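Local coordinates for genome polyprotein (Rhinovirus C, PDB 6KU8), which is the 3C cysteine protease of the virus, which probably cleaves the viral polyprotein and is captured here with the inhibitor rupintrivir, at residues L115-G120 against Y141-K146; S101-A106 against G152-T157. One frame throughout, in Å; residues are numbered along the deposited sequence.

How the contacts relate
Contacts 1 and 2 lie on the same side of the chain's centre, their own centres about 9 Å apart, and both belong to the second, C-terminal beta barrel of the chymotrypsin-like protease fold. Strands 100-107 and 115-130, consecutive in the chain, are sheet neighbours and join the two: Leu105 N of contact 2 lies 2.7 Å from Val117 O of contact 1. Residues 152-157 flank strand 100-107 on its other edge, whereas 141-146 pack on strand 115-130 and contribute Thr145 to the inhibitor pocket. Thr145 touches rupintrivir directly in contact 1; the side chain of Leu105, in contact 2, is about 7 Å from the bound rupintrivir. Leu105 also packs on Thr145.

Contact 1: L115-G120 against Y141-K146; sequences LDVEVG and YNYPTK. With AG7 (4-{2-(4-fluoro-benzyl)-6-methyl-5-[(5-methyl-isoxazole-3-carbonyl)-amino]-4-oxo-heptanoylamino}-5-(2-oxo-pyrrolidin-3-yl)-pentanoic acid ethyl ester), chain B.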
# COMPACT_ATOMS: atom_id res chain seq x y z
N LEU A 115 11.97 -7.77 -1.11
CA LEU A 115 11.41 -8.42 -2.29
C LEU A 115 11.11 -7.38 -3.36
O LEU A 115 10.58 -6.30 -3.08
CB LEU A 115 10.12 -9.16 -1.92
CG LEU A 115 9.38 -9.86 -3.05
CD1 LEU A 115 10.27 -10.90 -3.70
CD2 LEU A 115 8.11 -10.49 -2.53
N ASP A 116 11.46 -7.73 -4.60
CA ASP A 116 10.99 -7.03 -5.78
C ASP A 116 10.69 -8.08 -6.83
O ASP A 116 11.57 -8.87 -7.18
CB ASP A 116 12.02 -6.03 -6.31
CG ASP A 116 11.53 -5.29 -7.57
OD1 ASP A 116 11.53 -4.05 -7.56
OD2 ASP A 116 11.13 -5.95 -8.55
N VAL A 117 9.46 -8.11 -7.32
CA VAL A 117 9.08 -9.07 -8.35
C VAL A 117 8.26 -8.34 -9.40
O VAL A 117 7.54 -7.38 -9.10
CB VAL A 117 8.30 -10.26 -7.74
CG1 VAL A 117 6.97 -9.80 -7.17
CG2 VAL A 117 8.10 -11.34 -8.76
N GLU A 118 8.39 -8.77 -10.65
CA GLU A 118 7.60 -8.16 -11.72
C GLU A 118 6.21 -8.79 -11.74
O GLU A 118 6.08 -10.00 -11.95
CB GLU A 118 8.27 -8.30 -13.08
CG GLU A 118 7.51 -7.52 -14.16
CD GLU A 118 8.29 -7.35 -15.45
OE1 GLU A 118 9.48 -7.75 -15.48
OE2 GLU A 118 7.70 -6.81 -16.42
N VAL A 119 5.17 -7.99 -11.50
CA VAL A 119 3.81 -8.54 -11.63
C VAL A 119 3.24 -8.33 -13.02
O VAL A 119 2.17 -8.87 -13.33
CB VAL A 119 2.85 -7.96 -10.57
CG1 VAL A 119 3.41 -8.21 -9.16
CG2 VAL A 119 2.63 -6.46 -10.81
N GLY A 120 3.91 -7.56 -13.87
CA GLY A 120 3.45 -7.38 -15.23
C GLY A 120 2.44 -6.26 -15.37
O GLY A 120 2.58 -5.20 -14.75
N TYR A 141 -3.52 -7.77 -11.05
CA TYR A 141 -2.36 -8.24 -11.78
C TYR A 141 -2.34 -9.76 -11.77
O TYR A 141 -2.69 -10.39 -10.77
CB TYR A 141 -1.03 -7.66 -11.21
CG TYR A 141 -1.13 -7.18 -9.77
CD1 TYR A 141 -0.61 -7.92 -8.72
CD2 TYR A 141 -1.76 -5.98 -9.46
CE1 TYR A 141 -0.72 -7.48 -7.39
CE2 TYR A 141 -1.89 -5.54 -8.16
CZ TYR A 141 -1.37 -6.29 -7.13
OH TYR A 141 -1.49 -5.84 -5.84
N ASN A 142 -1.94 -10.35 -12.90
CA ASN A 142 -1.87 -11.80 -13.05
C ASN A 142 -0.54 -12.30 -12.48
O ASN A 142 0.40 -12.64 -13.20
CB ASN A 142 -2.03 -12.21 -14.51
CG ASN A 142 -3.38 -11.79 -15.08
OD1 ASN A 142 -4.42 -11.90 -14.41
ND2 ASN A 142 -3.38 -11.31 -16.32
N TYR A 143 -0.46 -12.31 -11.15
CA TYR A 143 0.70 -12.80 -10.44
C TYR A 143 0.23 -13.47 -9.16
O TYR A 143 -0.66 -12.93 -8.48
CB TYR A 143 1.69 -11.67 -10.12
CG TYR A 143 2.94 -12.15 -9.44
CD1 TYR A 143 4.07 -12.51 -10.17
CD2 TYR A 143 2.98 -12.28 -8.06
CE1 TYR A 143 5.22 -12.97 -9.53
CE2 TYR A 143 4.11 -12.75 -7.42
CZ TYR A 143 5.23 -13.09 -8.15
OH TYR A 143 6.34 -13.54 -7.48
N PRO A 144 0.80 -14.66 -8.78
CA PRO A 144 0.31 -15.37 -7.58
C PRO A 144 0.90 -14.83 -6.29
O PRO A 144 1.74 -15.43 -5.62
CB PRO A 144 0.73 -16.82 -7.87
CG PRO A 144 1.96 -16.69 -8.74
CD PRO A 144 1.71 -15.48 -9.60
N THR A 145 0.44 -13.63 -5.93
CA THR A 145 0.89 -13.00 -4.70
C THR A 145 0.52 -13.86 -3.50
O THR A 145 -0.42 -14.66 -3.54
CB THR A 145 0.25 -11.61 -4.57
OG1 THR A 145 -1.17 -11.75 -4.65
CG2 THR A 145 0.73 -10.69 -5.71
N LYS A 146 1.25 -13.67 -2.40
CA LYS A 146 1.19 -14.56 -1.25
C LYS A 146 0.81 -13.82 0.02
O LYS A 146 1.04 -12.61 0.14
CB LYS A 146 2.55 -15.24 -1.02
CG LYS A 146 2.95 -16.20 -2.13
CD LYS A 146 4.23 -16.95 -1.80
CE LYS A 146 4.55 -17.98 -2.88
NZ LYS A 146 3.42 -18.97 -3.04
C01 AG7 B . -7.57 -12.00 1.10
C02 AG7 B . -7.56 -11.38 2.49
O03 AG7 B . -6.71 -11.88 0.27
C04 AG7 B . -6.60 -10.20 2.65
C05 AG7 B . -7.09 -9.53 3.92
C06 AG7 B . -8.32 -8.65 3.64
C07 AG7 B . -8.28 -7.72 2.61
C08 AG7 B . -9.38 -6.92 2.35
C09 AG7 B . -10.54 -7.05 3.11
C10 AG7 B . -10.58 -7.98 4.14
C11 AG7 B . -9.48 -8.78 4.40
N12 AG7 B . -4.04 -10.24 2.11
C13 AG7 B . -2.77 -10.99 2.24
C14 AG7 B . -2.30 -11.17 0.81
C15 AG7 B . -3.19 -12.26 0.08
C16 AG7 B . -2.44 -12.70 -1.28
N17 AG7 B . -2.58 -14.00 -1.43
O18 AG7 B . -1.87 -11.96 -2.01
C19 AG7 B . -1.65 -10.44 3.13
C20 AG7 B . -2.23 -9.66 4.32
C21 AG7 B . -2.15 -10.74 5.38
O22 AG7 B . -3.14 -10.88 6.34
O23 AG7 B . -1.22 -11.48 5.34
C47 AG7 B . -5.21 -10.82 2.75
O48 AG7 B . -5.07 -11.83 3.36
C50 AG7 B . -2.89 -11.97 7.18
C53 AG7 B . -3.80 -11.85 8.40
C57 AG7 B . -8.82 -12.83 0.91
N58 AG7 B . -8.93 -13.23 -0.44
C59 AG7 B . -10.22 -13.32 -1.01
O60 AG7 B . -11.26 -13.09 -0.47
C78 AG7 B . -8.76 -14.11 1.75
C81 AG7 B . -10.09 -14.88 1.76
F1 AG7 B . -11.62 -6.26 2.84
C82 AG7 B . -7.63 -15.00 1.22
C83 AG7 B . -3.38 -14.57 -0.27
C84 AG7 B . -3.33 -13.38 0.81
C1 AG7 B . -10.09 -13.81 -2.40
O HOH W 1 -0.22 -8.89 -14.74
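Tyr143 packs obliquely on Val117 and Val119, joining the loop after strand 138-141 to strand 115-130 in the C-terminal beta barrel of this chymotrypsin-like protease. Its side chain crosses that of Val119 at about a right angle and meets Val117 from the opposite direction. With CG anti to the backbone N (chi1 -178°), the ring is carried toward Val117. Tyr143 CB sits 3.9 Å from Val119 CB, and Tyr143 CG meets Val119 CG1 at 4.0 Å. Farther out, CD1 passes the carbonyl oxygen of Glu118, and CE1 and CZ both border Val117 CG2. Tyr143 OH ends 3.1 Å from Val117 CG2, a close approach with no hydrogen bond in it. Pro144 CD lies over one face of the ring, offset toward the rim.

Val119 is wedged between two tyrosines: CG1 serves Tyr143, while Val119 CG2 contacts Tyr141 CB at 3.9 Å. The Tyr141 ring has Thr145 CG2 at its edge, in plane, and its OH is hydrogen-bonded to His164. No direct hydrogen bond crosses between the segments; one water fills that role, donating to Val119 O at 2.8 Å and accepting from Asn142 N. Val119 and Gly120 form a classic beta bulge opposite Met103, and Asn142 and Pro144 each centre an inverse gamma turn.

The loop presents Thr145 to the lactam ring of rupintrivir, the inhibitor's glutamine mimic. Thr145 O accepts a moderately bent hydrogen bond from the lactam N17 (N-H...O angle 140°), and His164 NE2 also bonds the inhibitor. The second grip on the lactam is the hydroxyl, Thr145 OG1, which donates to O18 at 2.7 Å.

Contact 2: S101-A106 against G152-T157; sequences SNMHLA and GVIANT
The Asn156 amide reaches across an antiparallel strand pair of the C-terminal beta barrel to Asn102 O, which lies in the amide plane, only 4° out. Asn156 ND2 binds Asn102 O at 3.3 Å in a nearly straight bond (166°). Seen from the acceptor the fit is poorer, because the donor stands well above the carbonyl plane. A water accepts from the same ND2 and donates to Ser101 O, while OD1 is taken by Asn159. The second flat group, the His104 imidazole, has Asn102 O at its edge, in plane; Ala155 O approaches obliquely, with His104 CB nearer to it than the ring, and ND1 lies very close to Asp116 OD2, probably hydrogen-bonded.

Strands 103-106 and 153-156 are held by four backbone bonds, two at each hydrogen-bonded pair: His104 with Ala155, and Ala106 with Val153. Between these lies the non-hydrogen-bonded pair Leu105 and Ile154, where the CA atoms draw in to 4.7 Å. CA-H...O contacts supplement the pairing, Ile154 CA meeting His104 O at 3.2 Å. The segment axes run 140° apart, a clear departure from strictly antiparallel.

Each face of the pair has its own cover. Ala106 and Val153 point to the side packed by helix 8-17. Leu105 and Ile154 occupy the reverse side, where Leu105 also touches Val117 and His164.

Met103 bends at chi2 (-69°), which turns its sulfur toward the neighbouring strand, Met103 SD lying 3.3 Å from Ala155 C, and sets its CE against the Asn156 amide. Two methyls, Leu105 CD1 and Ile154 CD1, are closer than usual van der Waals contact, at 3.4 Å.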
# COMPACT_ATOMS: atom_id res chain seq x y z
N SER A 101 1.91 -1.02 -17.59
CA SER A 101 2.70 -2.18 -17.98
C SER A 101 3.98 -2.26 -17.15
O SER A 101 4.44 -1.26 -16.57
CB SER A 101 3.03 -2.15 -19.48
OG SER A 101 3.76 -0.99 -19.83
N ASN A 102 4.52 -3.47 -17.05
CA ASN A 102 5.83 -3.72 -16.46
C ASN A 102 5.92 -3.17 -15.03
O ASN A 102 6.92 -2.55 -14.64
CB ASN A 102 6.93 -3.13 -17.35
CG ASN A 102 6.86 -3.65 -18.78
OD1 ASN A 102 6.47 -2.92 -19.69
ND2 ASN A 102 7.23 -4.90 -18.97
N MET A 103 4.88 -3.42 -14.25
CA MET A 103 4.86 -3.05 -12.84
C MET A 103 5.57 -4.09 -11.98
O MET A 103 5.68 -5.27 -12.33
CB MET A 103 3.42 -2.88 -12.36
CG MET A 103 2.84 -1.51 -12.68
SD MET A 103 3.68 -0.27 -11.68
CE MET A 103 3.38 1.21 -12.64
N HIS A 104 6.03 -3.64 -10.82
CA HIS A 104 6.69 -4.49 -9.84
C HIS A 104 5.92 -4.47 -8.53
O HIS A 104 5.24 -3.48 -8.20
CB HIS A 104 8.14 -4.02 -9.58
CG HIS A 104 9.07 -4.28 -10.73
ND1 HIS A 104 10.25 -4.98 -10.58
CD2 HIS A 104 8.99 -3.95 -12.04
CE1 HIS A 104 10.86 -5.06 -11.75
NE2 HIS A 104 10.12 -4.44 -12.65
N LEU A 105 6.01 -5.55 -7.77
CA LEU A 105 5.59 -5.56 -6.38
C LEU A 105 6.85 -5.58 -5.52
O LEU A 105 7.74 -6.41 -5.74
CB LEU A 105 4.70 -6.77 -6.06
CG LEU A 105 4.35 -7.03 -4.58
CD1 LEU A 105 3.76 -5.81 -3.97
CD2 LEU A 105 3.37 -8.19 -4.44
N ALA A 106 6.94 -4.64 -4.57
CA ALA A 106 8.12 -4.56 -3.71
C ALA A 106 7.66 -4.40 -2.27
O ALA A 106 6.74 -3.62 -1.99
CB ALA A 106 9.03 -3.39 -4.11
N GLY A 152 2.74 -4.14 0.28
CA GLY A 152 3.76 -4.01 -0.74
C GLY A 152 3.39 -2.95 -1.74
O GLY A 152 2.21 -2.79 -2.06
N VAL A 153 4.35 -2.24 -2.25
CA VAL A 153 4.13 -1.21 -3.22
C VAL A 153 4.06 -1.77 -4.65
O VAL A 153 4.84 -2.59 -5.00
CB VAL A 153 5.24 -0.15 -3.17
CG1 VAL A 153 4.90 0.99 -4.07
CG2 VAL A 153 5.51 0.36 -1.77
N ILE A 154 3.09 -1.34 -5.43
CA ILE A 154 2.99 -1.70 -6.82
C ILE A 154 3.49 -0.46 -7.58
O ILE A 154 2.83 0.54 -7.57
CB ILE A 154 1.58 -2.06 -7.26
CG1 ILE A 154 1.00 -3.21 -6.43
CG2 ILE A 154 1.54 -2.33 -8.75
CD1 ILE A 154 1.76 -4.48 -6.43
N ALA A 155 4.63 -0.60 -8.22
CA ALA A 155 5.29 0.50 -8.90
C ALA A 155 6.39 0.16 -9.87
O ALA A 155 6.81 -0.96 -9.95
CB ALA A 155 5.91 1.41 -7.86
N ASN A 156 6.79 1.17 -10.64
CA ASN A 156 8.00 1.09 -11.46
C ASN A 156 8.56 2.51 -11.53
O ASN A 156 8.08 3.40 -10.85
CB ASN A 156 7.71 0.45 -12.82
CG ASN A 156 6.73 1.26 -13.67
OD1 ASN A 156 6.52 2.45 -13.43
ND2 ASN A 156 6.12 0.61 -14.66
N THR A 157 9.58 2.72 -12.36
CA THR A 157 10.26 4.03 -12.35
C THR A 157 9.26 5.17 -12.56
O THR A 157 8.58 5.23 -13.59
CB THR A 157 11.36 4.06 -13.41
OG1 THR A 157 12.30 3.02 -13.14
CG2 THR A 157 12.09 5.41 -13.40
O HOH W 2 4.15 1.60 -16.56